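Local atomic coordinates of rusticyanin (Thiobacillus ferrooxidans, PDB entry 2CAK), a protein that carries electrons from cytochrome c552 to the A-type oxidase as a periplasmic blue copper protein. Residues F82-D87 / C137-H142; L63-G68 / G149-K154. All blocks are in the same frame, centred on the assembly; numbering follows the deposited sequence. Where two conformers were deposited one is given.

Contact 1 of 2, residues F82-D87 / C137-H142; sequences FGHSFD and CQIPGH. With CU1 (copper (I) ion), chain B.
Cys137 SG is gripped from three directions: it binds the copper (I) ion at 2.2 Å and accepts two backbone N-H groups, from Ser85 N across the contact at 3.5 Å and from Ile139 N in its own loop. Both bonds are nearly straight, 168° at the Ser85 hydrogen. They would be expected to stabilise negative charge on a thiolate and so could influence the reduction potential of the copper. SG lies anti to the backbone N of Cys137 (chi1 178°), which brings it to the ring edge of His84, in plane. His84 ND1 and His142 ND1 each bind the metal at 2.1 Å. The two rings approach by their edges, neither lying over the other's face, with planes 44° apart and a nitrogen of each turned to the ion. This is the type 1 copper site of the cupredoxin fold, with Met147 as fourth ligand. The apolar Ile139 packs against both segments: CG2 lies over the centre of one face of the His142 ring, while CD1 reaches Gly83 C at 3.6 Å. Ser85, in the second shell, ties the two segments beside the cysteine. Its OG accepts Gln138 N at 3.0 Å and donates to Asp87 OD2 at 2.7 Å, meeting that oxygen nearly along its C-O axis.

Contact 2 of 2, residues L63-G68 / G149-K154; sequences LDIPGG and GKIIVK. Unlike the reference sequence in segment 63-68: Asp64 (reference Glu), Gly67 (reference Ala). Unlike the reference sequence in segment 149-154: Ile152 (reference Val).
Leu63 and Ile151 stand side by side in the parallel pairing of strands 62-65 and 148-153, within one sheet of the cupredoxin beta-sandwich. The axes of 63-65 and 149-153 lie 18° apart in the same direction. Leu63 makes both its backbone bonds to the neighbouring strand: its N donates to Lys150 O at 2.9 Å and its O accepts Ile152 N at 2.8 Å. Ile65 repeats the pattern with Ile152 O and Lys154 N, so the ladder runs to the last residue of the chain.

The side chains sort by face. Leu63, Ile65, Ile151 and Val153 form the inner, buried one. The beta-branched Ile65, Ile151 and Val153 suit an extended strand, and with Leu63 they pack into the sandwich interior; Trp126 of the other sheet lies against Ile65 and Ile151. Ile65 extends CG1 away from its carbonyl carbon (chi1 -65°) and continues straight through chi2, which carries CD1 diagonally along the sheet to Ile151 CG2 at 3.7 Å. Ile151 sets its CG2 anti to its own backbone N, and this turns the methyl toward Ile65 CD1. Val153 presents CG2 to Ile65 CB at 4.2 Å.

Asp64 and Ile152 occupy the opposite face, their side chains alongside each other and pointing the same way. On this partly exposed surface the carboxylate can stay near solvent while one of its oxygens lies against the aliphatic neighbour: Asp64 OD1 rests 3.9 Å from Ile152 CB and 4.0 Å from Ile152 CD1.

In the fold
After strand 7-9 and helix 11-18 the chain forms 24-26 and 29-31, passes through 36-43 and 53-55 in the other sheet, and reaches strand 62-65, the first half of contact 2, flanked by 29-31. It then crosses back along 70-77 and enters the loop that supplies 82-87. Strand 87-89 follows, then 119-126 in the other sheet and 131-136, which leads into 137-142 and closes contact 1. Strand 148-153 returns beside 62-65 and closes contact 2 at the C terminus, so the smaller loop lies wholly within the larger. Contact 1 joins two loops at the copper end; contact 2 joins two strands within the seven-stranded sheet. Their centres lie about 22 Å apart.

Contact 1 of 2, residues F82-D87 / C137-H142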
# COMPACT_ATOMS: atom_id res chain seq x y z
N PHE A 82 14.58 4.47 4.28
CA PHE A 82 14.11 3.14 3.95
C PHE A 82 13.42 3.14 2.59
O PHE A 82 12.72 4.08 2.27
CB PHE A 82 13.10 2.62 4.99
CG PHE A 82 13.81 2.45 6.32
CD1 PHE A 82 13.88 3.48 7.25
CD2 PHE A 82 14.44 1.26 6.60
CE1 PHE A 82 14.55 3.30 8.44
CE2 PHE A 82 15.08 1.05 7.83
CZ PHE A 82 15.13 2.07 8.74
N GLY A 83 13.59 2.08 1.84
CA GLY A 83 12.94 1.89 0.56
C GLY A 83 11.85 0.86 0.49
O GLY A 83 11.93 -0.16 -0.24
N HIS A 84 10.77 1.06 1.18
CA HIS A 84 9.68 0.11 1.35
C HIS A 84 9.01 -0.23 0.04
O HIS A 84 9.00 0.56 -0.91
CB HIS A 84 8.63 0.77 2.27
CG HIS A 84 9.09 1.13 3.64
ND1 HIS A 84 9.27 0.25 4.68
CD2 HIS A 84 9.35 2.38 4.13
CE1 HIS A 84 9.62 0.96 5.74
NE2 HIS A 84 9.70 2.27 5.45
N SER A 85 8.40 -1.39 -0.00
CA SER A 85 7.61 -1.81 -1.16
C SER A 85 6.14 -2.00 -0.77
O SER A 85 5.79 -2.01 0.41
CB SER A 85 8.12 -3.11 -1.79
OG SER A 85 7.89 -4.24 -0.98
N PHE A 86 5.27 -2.16 -1.74
CA PHE A 86 3.85 -2.44 -1.56
C PHE A 86 3.49 -3.57 -2.53
O PHE A 86 3.41 -3.35 -3.74
CB PHE A 86 3.01 -1.18 -1.83
CG PHE A 86 1.53 -1.33 -1.57
CD1 PHE A 86 0.97 -0.85 -0.38
CD2 PHE A 86 0.66 -1.93 -2.44
CE1 PHE A 86 -0.36 -0.98 -0.12
CE2 PHE A 86 -0.67 -2.06 -2.13
CZ PHE A 86 -1.23 -1.59 -1.00
N ASP A 87 3.29 -4.76 -2.01
CA ASP A 87 3.06 -5.94 -2.83
C ASP A 87 1.83 -6.69 -2.34
O ASP A 87 1.66 -6.91 -1.13
CB ASP A 87 4.29 -6.88 -2.76
CG ASP A 87 5.48 -6.17 -3.37
OD1 ASP A 87 5.43 -5.88 -4.59
OD2 ASP A 87 6.42 -5.85 -2.65
N CYS A 137 5.10 -5.32 2.79
CA CYS A 137 6.40 -4.82 2.42
C CYS A 137 7.41 -6.00 2.39
O CYS A 137 7.35 -6.85 3.29
CB CYS A 137 6.89 -3.76 3.38
SG CYS A 137 8.57 -3.13 3.02
N GLN A 138 8.29 -5.99 1.38
CA GLN A 138 9.28 -7.06 1.25
C GLN A 138 10.62 -6.79 1.91
O GLN A 138 11.48 -7.68 1.87
CB GLN A 138 9.53 -7.39 -0.24
CG GLN A 138 8.34 -8.07 -0.88
CD GLN A 138 8.80 -8.65 -2.23
OE1 GLN A 138 8.86 -8.09 -3.33
NE2 GLN A 138 9.26 -9.86 -2.02
N ILE A 139 10.85 -5.61 2.50
CA ILE A 139 12.13 -5.41 3.17
C ILE A 139 12.28 -6.44 4.25
O ILE A 139 11.32 -6.59 5.04
CB ILE A 139 12.29 -4.01 3.75
CG1 ILE A 139 12.39 -2.94 2.66
CG2 ILE A 139 13.55 -3.94 4.64
CD1 ILE A 139 12.54 -1.49 3.19
N PRO A 140 13.37 -7.18 4.33
CA PRO A 140 13.48 -8.22 5.40
C PRO A 140 13.17 -7.71 6.78
O PRO A 140 13.65 -6.68 7.23
CB PRO A 140 14.95 -8.67 5.26
CG PRO A 140 15.20 -8.54 3.76
CD PRO A 140 14.51 -7.22 3.41
N GLY A 141 12.27 -8.42 7.46
CA GLY A 141 11.83 -8.11 8.79
C GLY A 141 10.58 -7.28 8.89
O GLY A 141 9.95 -7.26 9.95
N HIS A 142 10.20 -6.51 7.86
CA HIS A 142 9.15 -5.54 8.05
C HIS A 142 7.77 -6.20 8.17
O HIS A 142 7.03 -5.83 9.09
CB HIS A 142 9.17 -4.49 6.93
CG HIS A 142 10.29 -3.50 7.06
ND1 HIS A 142 10.33 -2.34 6.31
CD2 HIS A 142 11.39 -3.54 7.87
CE1 HIS A 142 11.45 -1.72 6.69
NE2 HIS A 142 12.11 -2.41 7.62
CU CU1 B . 9.08 -1.80 4.74

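Contact 2 of 2, residues L63-G68 / G149-K154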
# COMPACT_ATOMS: atom_id res chain seq x y z
N LEU A 63 -8.95 -3.33 3.85
CA LEU A 63 -9.60 -2.65 2.70
C LEU A 63 -10.72 -3.56 2.18
O LEU A 63 -10.45 -4.75 1.89
CB LEU A 63 -8.57 -2.37 1.60
CG LEU A 63 -7.27 -1.71 2.05
CD1 LEU A 63 -6.43 -1.40 0.81
CD2 LEU A 63 -7.49 -0.43 2.82
N ASP A 64 -11.91 -3.04 2.02
CA ASP A 64 -13.04 -3.80 1.48
C ASP A 64 -13.31 -3.23 0.07
O ASP A 64 -13.68 -2.05 -0.05
CB ASP A 64 -14.23 -3.67 2.40
CG ASP A 64 -14.24 -4.56 3.61
OD1 ASP A 64 -13.24 -5.15 4.09
OD2 ASP A 64 -15.35 -4.76 4.19
N ILE A 65 -13.16 -4.06 -0.94
CA ILE A 65 -13.22 -3.67 -2.36
C ILE A 65 -14.36 -4.41 -3.04
O ILE A 65 -14.54 -5.62 -2.83
CB ILE A 65 -11.84 -3.96 -3.05
CG1 ILE A 65 -10.72 -3.06 -2.45
CG2 ILE A 65 -11.92 -3.79 -4.55
CD1 ILE A 65 -9.31 -3.13 -2.82
N PRO A 66 -15.16 -3.72 -3.84
CA PRO A 66 -16.27 -4.42 -4.51
C PRO A 66 -15.79 -5.33 -5.61
O PRO A 66 -14.83 -5.07 -6.32
CB PRO A 66 -17.12 -3.26 -5.05
CG PRO A 66 -16.35 -2.03 -4.94
CD PRO A 66 -15.14 -2.29 -4.08
N GLY A 67 -16.52 -6.44 -5.81
CA GLY A 67 -16.17 -7.32 -6.91
C GLY A 67 -16.31 -6.62 -8.25
O GLY A 67 -17.23 -5.82 -8.46
N GLY A 68 -15.36 -6.89 -9.15
CA GLY A 68 -15.50 -6.34 -10.50
C GLY A 68 -14.95 -4.94 -10.60
O GLY A 68 -14.84 -4.42 -11.69
N GLY A 149 -1.35 -5.48 5.79
CA GLY A 149 -2.75 -5.42 6.04
C GLY A 149 -3.54 -6.34 5.16
O GLY A 149 -2.98 -6.95 4.25
N LYS A 150 -4.85 -6.42 5.38
CA LYS A 150 -5.72 -7.36 4.66
C LYS A 150 -6.59 -6.63 3.65
O LYS A 150 -6.99 -5.49 3.88
CB LYS A 150 -6.58 -8.07 5.72
CG LYS A 150 -7.40 -9.22 5.21
CD LYS A 150 -8.06 -9.99 6.34
CE LYS A 150 -9.14 -9.29 7.09
NZ LYS A 150 -9.69 -10.40 7.99
N ILE A 151 -6.93 -7.29 2.57
CA ILE A 151 -7.87 -6.83 1.54
C ILE A 151 -8.92 -7.91 1.32
O ILE A 151 -8.58 -9.08 1.10
CB ILE A 151 -7.14 -6.56 0.22
CG1 ILE A 151 -5.97 -5.62 0.42
CG2 ILE A 151 -8.12 -6.06 -0.81
CD1 ILE A 151 -5.12 -5.49 -0.82
N ILE A 152 -10.17 -7.51 1.43
CA ILE A 152 -11.29 -8.43 1.11
C ILE A 152 -11.97 -7.92 -0.16
O ILE A 152 -12.42 -6.78 -0.21
CB ILE A 152 -12.27 -8.50 2.28
CG1 ILE A 152 -11.63 -8.98 3.58
CG2 ILE A 152 -13.50 -9.37 1.91
CD1 ILE A 152 -12.47 -8.97 4.79
N VAL A 153 -11.97 -8.75 -1.20
CA VAL A 153 -12.64 -8.42 -2.46
C VAL A 153 -13.90 -9.28 -2.56
O VAL A 153 -13.85 -10.50 -2.50
CB VAL A 153 -11.74 -8.67 -3.65
CG1 VAL A 153 -12.52 -8.39 -4.97
CG2 VAL A 153 -10.41 -7.89 -3.55
N LYS A 154 -15.04 -8.64 -2.59
CA LYS A 154 -16.35 -9.27 -2.71
C LYS A 154 -16.56 -9.87 -4.09
O LYS A 154 -15.78 -9.56 -5.05
CB LYS A 154 -17.38 -8.22 -2.30
CG LYS A 154 -17.08 -7.74 -0.86
CD LYS A 154 -18.32 -7.25 -0.13
CE LYS A 154 -18.08 -6.86 1.31
NZ LYS A 154 -17.42 -7.94 2.12
OXT LYS A 154 -17.55 -10.60 -4.17